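Local coordinates for protein ComZ (Thermus thermophilus, PDB 6QVI) that probably serves as a DNA receptor at the tip of the pilus during natural competence, carrying a beta-solenoid domain on a pseudopilin-like domain, at residues T155-V160 and E493-R498; G178-Y183 and G223-G228. All blocks are in the same frame, centred on the assembly; numbering follows the deposited sequence.

Interaction 1 (T155-V160 and E493-R498); sequences TIRGGV and EVVYIR
The side chain of R157 lies across the carboxylate of E493, its CD 3.2 Å from E493 OE2, which sits at the edge of the guanidinium, near its plane. This is an oblique crossing, with guanidinium and carboxylate planes 55° apart, and R157 NH1 stays 4.1 Å from E493 OE2, too far for a salt bridge, though the opposite charges probably attract. Each polar end has its stronger partner outside the two segments, R157 NE on the carbonyl of R185 and E493 OE2 on the hydroxyl of Y191. E493 CG, anti to the backbone N (chi1 157°), runs beside T155 and approaches T155 O to 3.4 Å. T155, R157, E493 and V495 share this face; I156 and V494 occupy the reverse one. The backbones pair in parallel, their strand axes 4.8 Å apart. Three hydrogen bonds fix the register: V494 N to T155 O, R157 N to V494 O (2.8 Å) and Y496 N to R157 O. Beyond them G158 CA packs 4.0 Å from Y496 CB, and its positive phi (142°) is one that a side chain would disfavour. Parallel in-register pairing, with I156 and V494 buried on one face, fits neighbouring coils of the beta-solenoid domain, here joined although far apart in sequence.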
# COMPACT_ATOMS: atom_id res chain seq x y z
N THR A 155 12.08 8.81 12.82
CA THR A 155 11.58 9.94 12.10
C THR A 155 11.02 9.21 10.91
O THR A 155 11.75 8.65 10.15
CB THR A 155 12.63 10.99 11.75
OG1 THR A 155 12.70 11.15 10.34
CG2 THR A 155 13.93 10.60 12.25
N ILE A 156 9.71 9.25 10.76
CA ILE A 156 8.98 8.47 9.76
C ILE A 156 8.35 9.45 8.78
O ILE A 156 7.43 10.19 9.15
CB ILE A 156 7.90 7.56 10.37
CG1 ILE A 156 8.45 6.55 11.37
CG2 ILE A 156 7.05 6.89 9.30
CD1 ILE A 156 8.06 6.89 12.80
N ARG A 157 8.81 9.43 7.53
CA ARG A 157 8.19 10.30 6.54
C ARG A 157 7.17 9.44 5.80
O ARG A 157 7.48 8.73 4.83
CB ARG A 157 9.26 10.93 5.66
CG ARG A 157 10.44 11.25 6.52
CD ARG A 157 11.37 12.27 5.96
NE ARG A 157 10.74 13.56 6.11
CZ ARG A 157 11.41 14.66 6.41
NH1 ARG A 157 12.72 14.59 6.61
NH2 ARG A 157 10.77 15.81 6.53
N GLY A 158 5.93 9.48 6.29
CA GLY A 158 4.86 8.65 5.79
C GLY A 158 3.95 8.16 6.91
O GLY A 158 4.16 8.51 8.08
N GLY A 159 2.93 7.37 6.59
CA GLY A 159 2.02 6.95 7.62
C GLY A 159 2.59 5.85 8.47
O GLY A 159 3.59 5.23 8.10
N VAL A 160 1.96 5.61 9.60
CA VAL A 160 2.29 4.49 10.44
C VAL A 160 0.98 3.87 10.88
O VAL A 160 0.20 4.51 11.49
CB VAL A 160 3.21 4.78 11.64
CG1 VAL A 160 3.89 6.10 11.57
CG2 VAL A 160 2.48 4.62 12.93
N GLU A 493 15.43 6.40 10.51
CA GLU A 493 14.42 7.05 9.70
C GLU A 493 13.90 6.14 8.59
O GLU A 493 14.65 5.37 7.99
CB GLU A 493 14.95 8.40 9.15
CG GLU A 493 14.24 8.91 7.88
CD GLU A 493 14.64 10.32 7.47
OE1 GLU A 493 15.41 10.99 8.19
OE2 GLU A 493 14.12 10.79 6.44
N VAL A 494 12.61 6.24 8.30
CA VAL A 494 11.99 5.48 7.23
C VAL A 494 11.30 6.47 6.31
O VAL A 494 10.53 7.33 6.78
CB VAL A 494 10.98 4.43 7.73
CG1 VAL A 494 10.47 3.59 6.53
CG2 VAL A 494 11.56 3.53 8.83
N VAL A 495 11.53 6.34 5.02
CA VAL A 495 10.98 7.27 4.06
C VAL A 495 10.05 6.51 3.15
O VAL A 495 10.48 5.64 2.38
CB VAL A 495 12.09 7.97 3.27
CG1 VAL A 495 11.50 8.90 2.22
CG2 VAL A 495 12.96 8.75 4.26
N TYR A 496 8.76 6.79 3.27
CA TYR A 496 7.80 6.05 2.47
C TYR A 496 7.86 6.55 1.04
O TYR A 496 7.65 7.73 0.77
CB TYR A 496 6.40 6.18 3.05
CG TYR A 496 5.36 5.61 2.12
CD1 TYR A 496 4.14 6.22 1.97
CD2 TYR A 496 5.57 4.40 1.47
CE1 TYR A 496 3.19 5.69 1.15
CE2 TYR A 496 4.60 3.86 0.62
CZ TYR A 496 3.42 4.52 0.47
OH TYR A 496 2.45 4.00 -0.36
N ILE A 497 8.11 5.63 0.11
CA ILE A 497 8.10 5.93 -1.30
C ILE A 497 7.08 5.02 -1.96
O ILE A 497 7.29 3.80 -2.05
CB ILE A 497 9.48 5.75 -1.94
CG1 ILE A 497 10.48 6.70 -1.32
CG2 ILE A 497 9.42 5.98 -3.44
CD1 ILE A 497 11.84 6.67 -2.01
N ARG A 498 6.00 5.60 -2.45
CA ARG A 498 4.95 4.83 -3.09
C ARG A 498 5.53 4.10 -4.30
O ARG A 498 6.34 4.66 -5.04
CB ARG A 498 3.82 5.76 -3.52
CG ARG A 498 2.96 5.28 -4.68
CD ARG A 498 1.98 6.39 -5.13
NE ARG A 498 0.77 6.45 -4.33
CZ ARG A 498 -0.03 7.52 -4.23
NH1 ARG A 498 0.27 8.64 -4.89
NH2 ARG A 498 -1.12 7.47 -3.48

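Interaction 2 (G178-Y183 and G223-G228); sequences GNFALY and GSTQIG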
# COMPACT_ATOMS: atom_id res chain seq x y z
N GLY A 178 8.50 12.67 22.93
CA GLY A 178 9.76 12.94 22.28
C GLY A 178 10.11 11.81 21.34
O GLY A 178 9.28 10.97 21.00
N ASN A 179 11.37 11.80 20.90
CA ASN A 179 12.02 10.65 20.25
C ASN A 179 11.20 10.07 19.08
O ASN A 179 11.40 8.91 18.70
CB ASN A 179 12.35 9.55 21.28
CG ASN A 179 11.16 9.22 22.20
OD1 ASN A 179 10.99 9.81 23.28
ND2 ASN A 179 10.36 8.23 21.79
N PHE A 180 10.28 10.84 18.49
CA PHE A 180 9.38 10.32 17.47
C PHE A 180 8.84 11.49 16.65
O PHE A 180 8.27 12.43 17.21
CB PHE A 180 8.24 9.55 18.15
CG PHE A 180 7.23 8.94 17.22
CD1 PHE A 180 6.27 9.70 16.57
CD2 PHE A 180 7.22 7.57 17.03
CE1 PHE A 180 5.32 9.08 15.72
CE2 PHE A 180 6.30 6.96 16.20
CZ PHE A 180 5.34 7.73 15.55
N ALA A 181 9.00 11.40 15.33
CA ALA A 181 8.51 12.43 14.44
C ALA A 181 7.95 11.73 13.22
O ALA A 181 8.60 10.83 12.67
CB ALA A 181 9.61 13.42 14.01
N LEU A 182 6.79 12.21 12.77
CA LEU A 182 6.07 11.62 11.65
C LEU A 182 5.69 12.77 10.74
O LEU A 182 4.93 13.66 11.13
CB LEU A 182 4.84 10.86 12.15
CG LEU A 182 4.08 9.86 11.27
CD1 LEU A 182 3.04 9.16 12.11
CD2 LEU A 182 3.38 10.60 10.13
N TYR A 183 6.25 12.76 9.53
CA TYR A 183 6.07 13.85 8.60
C TYR A 183 5.33 13.38 7.35
O TYR A 183 5.28 12.19 7.04
CB TYR A 183 7.43 14.45 8.23
CG TYR A 183 8.21 14.97 9.42
CD1 TYR A 183 7.55 15.36 10.58
CD2 TYR A 183 9.61 15.04 9.40
CE1 TYR A 183 8.24 15.85 11.67
CE2 TYR A 183 10.33 15.52 10.50
CZ TYR A 183 9.63 15.91 11.63
OH TYR A 183 10.29 16.40 12.74
N GLY A 223 5.78 15.72 25.06
CA GLY A 223 6.41 16.90 24.49
C GLY A 223 7.48 16.56 23.48
O GLY A 223 8.21 15.56 23.61
N SER A 224 7.59 17.42 22.46
CA SER A 224 8.54 17.43 21.33
C SER A 224 8.26 16.32 20.31
O SER A 224 8.88 16.31 19.24
CB SER A 224 10.01 17.36 21.78
OG SER A 224 10.36 16.06 22.21
N THR A 225 7.29 15.46 20.56
CA THR A 225 6.82 14.53 19.55
C THR A 225 6.15 15.33 18.44
O THR A 225 5.64 16.44 18.67
CB THR A 225 5.85 13.53 20.19
OG1 THR A 225 6.59 12.65 21.04
CG2 THR A 225 5.11 12.70 19.15
N GLN A 226 6.18 14.82 17.22
CA GLN A 226 5.68 15.64 16.12
C GLN A 226 4.96 14.72 15.13
O GLN A 226 5.58 13.98 14.36
CB GLN A 226 6.85 16.41 15.52
CG GLN A 226 6.51 17.55 14.61
CD GLN A 226 7.77 18.28 14.19
OE1 GLN A 226 8.87 17.97 14.67
NE2 GLN A 226 7.61 19.33 13.38
N ILE A 227 3.64 14.74 15.19
CA ILE A 227 2.80 14.03 14.24
C ILE A 227 2.35 15.13 13.29
O ILE A 227 1.42 15.88 13.57
CB ILE A 227 1.64 13.31 14.92
CG1 ILE A 227 2.19 12.17 15.80
CG2 ILE A 227 0.71 12.75 13.89
CD1 ILE A 227 1.20 11.62 16.80
N GLY A 228 3.06 15.26 12.18
CA GLY A 228 2.80 16.31 11.23
C GLY A 228 3.45 17.60 11.69
O GLY A 228 3.90 17.75 12.83
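Y183 hands its hydroxyl to the side-chain amide of Q226: OH donates to OE1 at 2.9 Å, from well above the amide's carbonyl plane (68° out of it) rather than along a lone pair. Q226 is extended throughout, CG anti to its own N (chi1 -165°), which carries the amide past the ring edge, CD lying 3.5 Å from Y183 CE1; ring and amide planes are 73° apart. Replacing Q226 by alanine would probably deprive the Y183 hydroxyl of this acceptor and open a gap along the ring edge. Between the backbones, Q226 N donates to F180 O, L182 N to Q226 O at 2.7 Å and G228 N to L182 O at 2.7 Å. Before the paired strands, the amide of G178 is satisfied by a side chain: it donates to T225 OG1 at 2.7 Å. S224 OG turns back to G223 O, giving that carbonyl a donor within its own segment. Apolar contact is looser, F180 CD1 resting 4.1 Å from T225 CG2. T225 thus carries the grip ahead of strand 226-227, and Q226 adds a side-chain bond to Y183 within it. The chemistry implies a junction held mainly by backbone bonds, with side-chain bonds satisfying the G178 amide and the Y183 hydroxyl.

Overall arrangement
Interactions 1 and 2 lie 13 Å apart between centres and reach one sheet, in which strand 153-157 sits between 491-496 and 180-187, and 180-187 in turn pairs with 226-227. The two contacts meet directly: I156 N approaches A181 O at 2.7 Å and I156 O approaches Y183 N at 2.9 Å, both probable hydrogen bonds. Along the chain, interaction 2 is nested inside the long loop closed by interaction 1, and strand 153-157, flanked by 180-187, is paired on its other side with 491-496 from late in the chain. This parallel stacking is consistent with stacked solenoid coils; the late strand 491-496 probably joins the last part of the domain to one of its early strands.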